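Local coordinates for protein serpin B3 (Homo sapiens, PDB 4ZK3) that belongs to the serpin family of protease inhibitors, which trap target proteases with an exposed reactive loop, and forms the Pso p27 material linked to psoriasis, at residues Asp294-Asp297 with Thr298-Met302; Asp14-Gln17 with Gln18-Ser22; Thr49-Gln52 with Ile53-Val56. All coordinates share one frame; numbering follows the deposited sequence.

In the fold
Two helical turns, contacts 2 and 3, each touch a third, contact 1. Its helix 296-302 packs on contact 2, in helix 4-19, with centres about 10 Å apart; Thr-298 CG2 lies 3.7 Å from Gln-18 CB, and Met-302 SD lies 3.8 Å from Leu-15 CD2. Contact 3, in helix 47-57, is centred about 13 Å from contact 1 and touches it where Val-56 CG2 comes 3.4 Å from Met-302 O. Contacts 2 and 3 do not touch, their centres being about 19 Å apart. Contact 1 also rests on strand 325-336, whose neighbour 340-351 pairs on its other edge with 174-185, consistent with an inserted reactive loop.

Contact 1: Asp294-Asp297 with Thr298-Met302; sequences DLKD and TLRTM
A chi1 of -74° holds Asp-297 CG beside its own backbone N, whereas Arg-300 CG points opposite its N (chi1 -171°), and a later bend in the arginine chain turns the guanidinium back toward the aspartate. The two side chains thus run alongside each other in the same direction, three residues apart, and form a salt bridge in which Asp-297 OD1 lies 2.6 Å from Arg-300 NH1. The oxygen comes to the guanidinium edge near its plane, although the carboxylate and guanidinium planes are 47° apart. Lys-296 lies beside the same arginine; its NZ is 4.8 Å from Arg-300 NH2, so the carboxylate probably tempers the proximity of like charges, and NZ also makes a weak hydrogen bond to Ser-326 O.

This is a helix start leaving the long strand 276-294 of the serpin fold. Asp-294 precedes the first turn and makes a capping bond, accepting from Lys-296 N at 3.2 Å through OD1. Two waters bridge Asp-294 O to Thr-298: each donates to that oxygen, one also bonding Thr-298 OG1 and the other accepting from Thr-298 N. Further along, Asp-297 O is gripped twice by Thr-301, whose N approaches nearly straight at 2.8 Å while OG1 donates from above the carbonyl plane at 2.9 Å. On the buried side Leu-295 CB meets Leu-299 CD1 at 3.9 Å, with Val-328 of strand 325-336 against both leucines.

Contact 2: Asp14-Gln17 with Gln18-Ser22; sequences DLFQ and QFRKS
Leu-15 O accepts from Phe-19 N at 3.0 Å, and Phe-16 O from Arg-20 N at 2.9 Å, backbone bonds of helix 4-19, whose C-terminal part runs into a type I beta turn from Phe-19 to Ser-22. The Phe-19 ring, brought back along the helix by a chi1 of -67°, carries Leu-15 O over one face, 3.4 Å above the plane and offset toward the rim. Leu-15 CB adds an apolar touch to Phe-19 CE2 at 3.8 Å; Tyr-293 stacks on this ring and Tyr-29 meets it edge-to-face, so this buried ring joins helix 4-19 to strands 27-29 and 276-294.

Phe-16 and Arg-20 pass each other at a slant, with Phe-16 CE2 3.7 Å from Arg-20 CD and the ring and guanidinium planes 27° apart. Gln-17 runs alongside the arginine, its NE2 at the guanidinium edge, 3.2 Å from Arg-20 CD and 3.5 Å from Arg-20 NH1. On another side of the turn, a water donates to Asp-14 O and accepts from Gln-18 NE2. Arg-20 NH2 also makes a long, weak ion pair with Glu-258. Since Gln-17 NE2 and Arg-20 NH1 are both donors, the amide probably does little to offset the arginine's charge.

Contact 3: Thr49-Gln52 with Ile53-Val56; sequences TAQQ and IKKV
The flat carboxamide of Gln-51 meets Lys-54 through its oxygen: OE1 lies 3.4 Å from Lys-54 CE and 3.9 Å from Lys-54 NZ, so OE1 meets the last methylene of the lysine. This is an i to i+3 pairing on the outer surface of helix 47-57 of the serpin fold. A chi1 of -159° swings Gln-51 CG away from its backbone N, and a bend at the next bond curls the amide over toward Lys-54, whose chain is itself bent at two places, so that the two chains cross. The amide of Gln-52 serves other partners: its OE1 accepts from the backbone N of Asp-306 and of Val-305, tying the helix to the loop that follows helix 296-302.

Lys-54 N donates to Ala-50 O at 2.9 Å in an almost straight bond, and Lys-55 N to Gln-51 O at 3.1 Å; Ile-53 N is shared weakly between Thr-49 O and Ala-50 O. Ile-53 and Ala-50 pack on Leu-42 of helix 31-42. At the far end of the turn Val-56 N binds Gln-52 O at 3.1 Å, and Val-56 CG2, lying beside its own backbone N, comes within 3.3 Å of Gln-52 O.

Contact 1: Asp294-Asp297 with Thr298-Met302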
loop_
_atom_site.group_PDB
_atom_site.type_symbol
_atom_site.label_atom_id
_atom_site.label_comp_id
_atom_site.label_asym_id
_atom_site.label_seq_id
_atom_site.Cartn_x
_atom_site.Cartn_y
_atom_site.Cartn_z
ATOM N N ASP A 294 7.538 -5.661 9.109
ATOM C CA ASP A 294 7.475 -5.171 10.489
ATOM C C ASP A 294 7.882 -3.747 10.435
ATOM O O ASP A 294 9.051 -3.462 10.167
ATOM C CB ASP A 294 8.451 -5.911 11.401
ATOM C CG ASP A 294 8.275 -5.532 12.848
ATOM O OD1 ASP A 294 8.066 -4.327 13.151
ATOM O OD2 ASP A 294 8.340 -6.460 13.678
ATOM N N LEU A 295 6.954 -2.845 10.695
ATOM C CA LEU A 295 7.216 -1.415 10.458
ATOM C C LEU A 295 7.730 -0.594 11.633
ATOM O O LEU A 295 8.029 0.575 11.470
ATOM C CB LEU A 295 5.966 -0.728 9.882
ATOM C CG LEU A 295 5.476 -1.197 8.509
ATOM C CD1 LEU A 295 4.174 -0.484 8.157
ATOM C CD2 LEU A 295 6.521 -0.950 7.447
ATOM N N LYS A 296 7.805 -1.193 12.804
ATOM C CA LYS A 296 8.136 -0.450 14.038
ATOM C C LYS A 296 9.469 0.305 13.947
ATOM O O LYS A 296 9.478 1.549 14.064
ATOM C CB LYS A 296 8.118 -1.417 15.203
ATOM C CG LYS A 296 8.261 -0.822 16.578
ATOM C CD LYS A 296 8.605 -1.980 17.508
ATOM C CE LYS A 296 8.216 -1.670 18.933
ATOM N NZ LYS A 296 8.411 -2.876 19.772
ATOM N N ASP A 297 10.562 -0.414 13.691
ATOM C CA ASP A 297 11.915 0.225 13.643
ATOM C C ASP A 297 12.054 1.144 12.443
ATOM O O ASP A 297 12.587 2.267 12.561
ATOM C CB ASP A 297 13.064 -0.804 13.624
ATOM C CG ASP A 297 13.291 -1.473 14.975
ATOM O OD1 ASP A 297 12.741 -1.011 16.005
ATOM O OD2 ASP A 297 14.012 -2.491 14.993
ATOM N N THR A 298 11.501 0.699 11.319
ATOM C CA THR A 298 11.362 1.559 10.127
ATOM C C THR A 298 10.737 2.933 10.453
ATOM O O THR A 298 11.307 3.971 10.161
ATOM C CB THR A 298 10.535 0.855 9.050
ATOM O OG1 THR A 298 11.160 -0.365 8.695
ATOM C CG2 THR A 298 10.377 1.702 7.762
ATOM N N LEU A 299 9.554 2.950 11.061
ATOM C CA LEU A 299 8.889 4.239 11.386
ATOM C C LEU A 299 9.662 5.048 12.427
ATOM O O LEU A 299 9.647 6.275 12.414
ATOM C CB LEU A 299 7.451 3.991 11.909
ATOM C CG LEU A 299 6.546 3.387 10.810
ATOM C CD1 LEU A 299 5.274 2.827 11.408
ATOM C CD2 LEU A 299 6.291 4.443 9.780
ATOM N N ARG A 300 10.228 4.333 13.376
ATOM C CA ARG A 300 11.154 4.923 14.357
ATOM C C ARG A 300 12.261 5.712 13.647
ATOM O O ARG A 300 12.332 6.920 13.843
ATOM C CB ARG A 300 11.706 3.837 15.265
ATOM C CG ARG A 300 12.500 4.311 16.463
ATOM C CD ARG A 300 12.920 3.063 17.223
ATOM N NE ARG A 300 11.946 2.727 18.258
ATOM C CZ ARG A 300 11.580 1.503 18.611
ATOM N NH1 ARG A 300 12.057 0.424 18.004
ATOM N NH2 ARG A 300 10.701 1.360 19.597
ATOM N N THR A 301 13.004 5.057 12.762
ATOM C CA THR A 301 13.974 5.717 11.887
ATOM C C THR A 301 13.451 6.945 11.188
ATOM O O THR A 301 14.197 7.937 11.000
ATOM C CB THR A 301 14.418 4.766 10.781
ATOM O OG1 THR A 301 14.946 3.572 11.370
ATOM C CG2 THR A 301 15.453 5.394 9.866
ATOM N N MET A 302 12.182 6.875 10.756
ATOM C CA MET A 302 11.615 7.877 9.914
ATOM C C MET A 302 11.260 9.056 10.747
ATOM O O MET A 302 10.981 10.076 10.204
ATOM C CB MET A 302 10.403 7.335 9.125
ATOM C CG MET A 302 10.807 6.278 8.061
ATOM S SD MET A 302 9.524 5.361 7.120
ATOM C CE MET A 302 8.635 6.830 6.679
HETATM O O HOH W 1 9.867 -2.541 7.498
HETATM O O HOH W 2 11.007 -1.862 10.937
#

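Contact 2: Asp14-Gln17 with Gln18-Ser22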
loop_
_atom_site.group_PDB
_atom_site.type_symbol
_atom_site.label_atom_id
_atom_site.label_comp_id
_atom_site.label_asym_id
_atom_site.label_seq_id
_atom_site.Cartn_x
_atom_site.Cartn_y
_atom_site.Cartn_z
ATOM N N ASP A 14 9.288 7.466 0.944
ATOM C CA ASP A 14 10.086 7.398 2.144
ATOM C C ASP A 14 10.052 5.949 2.601
ATOM O O ASP A 14 11.066 5.416 3.106
ATOM C CB ASP A 14 9.609 8.290 3.271
ATOM C CG ASP A 14 9.602 9.765 2.908
ATOM O OD1 ASP A 14 10.146 10.189 1.865
ATOM O OD2 ASP A 14 8.971 10.501 3.687
ATOM N N LEU A 15 8.914 5.273 2.411
ATOM C CA LEU A 15 8.874 3.850 2.798
ATOM C C LEU A 15 9.767 3.023 1.934
ATOM O O LEU A 15 10.479 2.143 2.439
ATOM C CB LEU A 15 7.468 3.253 2.773
ATOM C CG LEU A 15 6.554 3.721 3.897
ATOM C CD1 LEU A 15 5.102 3.347 3.578
ATOM C CD2 LEU A 15 6.876 3.265 5.276
ATOM N N PHE A 16 9.673 3.256 0.644
ATOM C CA PHE A 16 10.363 2.453 -0.340
ATOM C C PHE A 16 11.881 2.391 -0.076
ATOM O O PHE A 16 12.478 1.330 -0.173
ATOM C CB PHE A 16 10.077 2.976 -1.741
ATOM C CG PHE A 16 10.645 2.116 -2.810
ATOM C CD1 PHE A 16 10.016 0.963 -3.195
ATOM C CD2 PHE A 16 11.863 2.419 -3.393
ATOM C CE1 PHE A 16 10.549 0.150 -4.169
ATOM C CE2 PHE A 16 12.415 1.617 -4.370
ATOM C CZ PHE A 16 11.769 0.463 -4.740
ATOM N N GLN A 17 12.481 3.543 0.229
ATOM C CA GLN A 17 13.943 3.653 0.541
ATOM C C GLN A 17 14.330 2.801 1.751
ATOM O O GLN A 17 15.335 2.145 1.736
ATOM C CB GLN A 17 14.340 5.127 0.725
ATOM C CG GLN A 17 13.968 6.081 -0.422
ATOM C CD GLN A 17 14.731 5.916 -1.755
ATOM O OE1 GLN A 17 15.004 6.910 -2.445
ATOM N NE2 GLN A 17 15.044 4.704 -2.137
ATOM N N GLN A 18 13.484 2.698 2.752
ATOM C CA GLN A 18 13.729 1.768 3.845
ATOM C C GLN A 18 13.611 0.315 3.430
ATOM O O GLN A 18 14.486 -0.512 3.763
ATOM C CB GLN A 18 12.814 2.065 5.049
ATOM C CG GLN A 18 13.030 3.488 5.583
ATOM C CD GLN A 18 14.485 3.685 6.033
ATOM O OE1 GLN A 18 15.062 2.843 6.755
ATOM N NE2 GLN A 18 15.106 4.730 5.519
ATOM N N PHE A 19 12.568 0.013 2.654
ATOM C CA PHE A 19 12.281 -1.331 2.220
ATOM C C PHE A 19 13.405 -1.882 1.333
ATOM O O PHE A 19 13.675 -3.083 1.362
ATOM C CB PHE A 19 10.956 -1.421 1.458
ATOM C CG PHE A 19 9.751 -1.161 2.294
ATOM C CD1 PHE A 19 9.778 -1.273 3.657
ATOM C CD2 PHE A 19 8.552 -0.818 1.685
ATOM C CE1 PHE A 19 8.667 -1.006 4.405
ATOM C CE2 PHE A 19 7.430 -0.579 2.431
ATOM C CZ PHE A 19 7.486 -0.669 3.800
ATOM N N ARG A 20 14.047 -1.009 0.597
ATOM C CA ARG A 20 15.192 -1.402 -0.215
ATOM C C ARG A 20 16.307 -2.126 0.548
ATOM O O ARG A 20 17.095 -2.862 -0.063
ATOM C CB ARG A 20 15.834 -0.195 -0.838
ATOM C CG ARG A 20 14.953 0.420 -1.897
ATOM C CD ARG A 20 15.648 1.557 -2.569
ATOM N NE ARG A 20 16.708 1.013 -3.397
ATOM C CZ ARG A 20 17.642 1.733 -3.985
ATOM N NH1 ARG A 20 17.621 3.038 -3.877
ATOM N NH2 ARG A 20 18.578 1.146 -4.719
ATOM N N LYS A 21 16.373 -1.910 1.863
ATOM C CA LYS A 21 17.430 -2.482 2.698
ATOM C C LYS A 21 17.286 -3.909 3.091
ATOM O O LYS A 21 18.250 -4.476 3.530
ATOM C CB LYS A 21 17.580 -1.672 3.946
ATOM C CG LYS A 21 17.964 -0.257 3.566
ATOM C CD LYS A 21 17.989 0.656 4.741
ATOM C CE LYS A 21 18.546 1.974 4.276
ATOM N NZ LYS A 21 18.157 2.999 5.258
ATOM N N SER A 22 16.102 -4.499 2.970
ATOM C CA SER A 22 15.944 -5.931 3.315
ATOM C C SER A 22 16.395 -6.750 2.120
ATOM O O SER A 22 16.501 -6.218 0.997
ATOM C CB SER A 22 14.498 -6.291 3.604
ATOM O OG SER A 22 13.847 -6.566 2.370
HETATM O O HOH W 3 13.177 6.622 4.142
#

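Contact 3: Thr49-Gln52 with Ile53-Val56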
loop_
_atom_site.group_PDB
_atom_site.type_symbol
_atom_site.label_atom_id
_atom_site.label_comp_id
_atom_site.label_asym_id
_atom_site.label_seq_id
_atom_site.Cartn_x
_atom_site.Cartn_y
_atom_site.Cartn_z
ATOM N N THR A 49 4.018 13.633 20.183
ATOM C CA THR A 49 3.676 12.298 19.656
ATOM C C THR A 49 2.966 12.578 18.300
ATOM O O THR A 49 3.389 12.083 17.252
ATOM C CB THR A 49 2.826 11.445 20.648
ATOM O OG1 THR A 49 3.621 11.009 21.752
ATOM C CG2 THR A 49 2.353 10.167 20.009
ATOM N N ALA A 50 1.981 13.475 18.316
ATOM C CA ALA A 50 1.261 13.848 17.109
ATOM C C ALA A 50 2.138 14.518 16.078
ATOM O O ALA A 50 2.011 14.245 14.856
ATOM C CB ALA A 50 0.026 14.725 17.449
ATOM N N GLN A 51 3.035 15.405 16.530
ATOM C CA GLN A 51 3.830 16.140 15.563
ATOM C C GLN A 51 4.793 15.222 14.781
ATOM O O GLN A 51 4.967 15.370 13.597
ATOM C CB GLN A 51 4.583 17.314 16.225
ATOM C CG GLN A 51 5.007 18.395 15.228
ATOM C CD GLN A 51 3.810 18.995 14.465
ATOM O OE1 GLN A 51 2.710 19.152 15.026
ATOM N NE2 GLN A 51 4.012 19.311 13.174
ATOM N N GLN A 52 5.384 14.242 15.426
ATOM C CA GLN A 52 6.218 13.258 14.725
ATOM C C GLN A 52 5.407 12.416 13.667
ATOM O O GLN A 52 5.906 12.052 12.594
ATOM C CB GLN A 52 6.819 12.324 15.778
ATOM C CG GLN A 52 7.919 13.013 16.573
ATOM C CD GLN A 52 8.473 12.197 17.711
ATOM O OE1 GLN A 52 8.077 11.052 17.964
ATOM N NE2 GLN A 52 9.410 12.799 18.433
ATOM N N ILE A 53 4.158 12.118 13.982
ATOM C CA ILE A 53 3.340 11.292 13.078
ATOM C C ILE A 53 3.024 12.110 11.872
ATOM O O ILE A 53 3.218 11.645 10.748
ATOM C CB ILE A 53 2.036 10.774 13.749
ATOM C CG1 ILE A 53 2.408 9.744 14.779
ATOM C CG2 ILE A 53 1.058 10.134 12.733
ATOM C CD1 ILE A 53 1.302 9.473 15.749
ATOM N N LYS A 54 2.576 13.341 12.109
ATOM C CA LYS A 54 2.239 14.231 11.016
ATOM C C LYS A 54 3.407 14.393 10.079
ATOM O O LYS A 54 3.215 14.394 8.852
ATOM C CB LYS A 54 1.754 15.602 11.498
ATOM C CG LYS A 54 0.253 15.690 11.684
ATOM C CD LYS A 54 -0.264 17.099 11.962
ATOM C CE LYS A 54 0.177 17.529 13.350
ATOM N NZ LYS A 54 -0.948 17.952 14.247
ATOM N N LYS A 55 4.614 14.528 10.633
ATOM C CA LYS A 55 5.780 14.740 9.788
ATOM C C LYS A 55 6.118 13.497 8.931
ATOM O O LYS A 55 6.442 13.597 7.780
ATOM C CB LYS A 55 6.999 15.088 10.642
ATOM C CG LYS A 55 8.250 15.112 9.783
ATOM C CD LYS A 55 9.451 15.756 10.451
ATOM C CE LYS A 55 10.387 16.298 9.369
ATOM N NZ LYS A 55 11.781 15.873 9.648
ATOM N N VAL A 56 6.077 12.322 9.542
ATOM C CA VAL A 56 6.299 11.066 8.837
ATOM C C VAL A 56 5.289 10.876 7.724
ATOM O O VAL A 56 5.671 10.475 6.636
ATOM C CB VAL A 56 6.277 9.928 9.844
ATOM C CG1 VAL A 56 6.045 8.556 9.199
ATOM C CG2 VAL A 56 7.583 9.953 10.645
#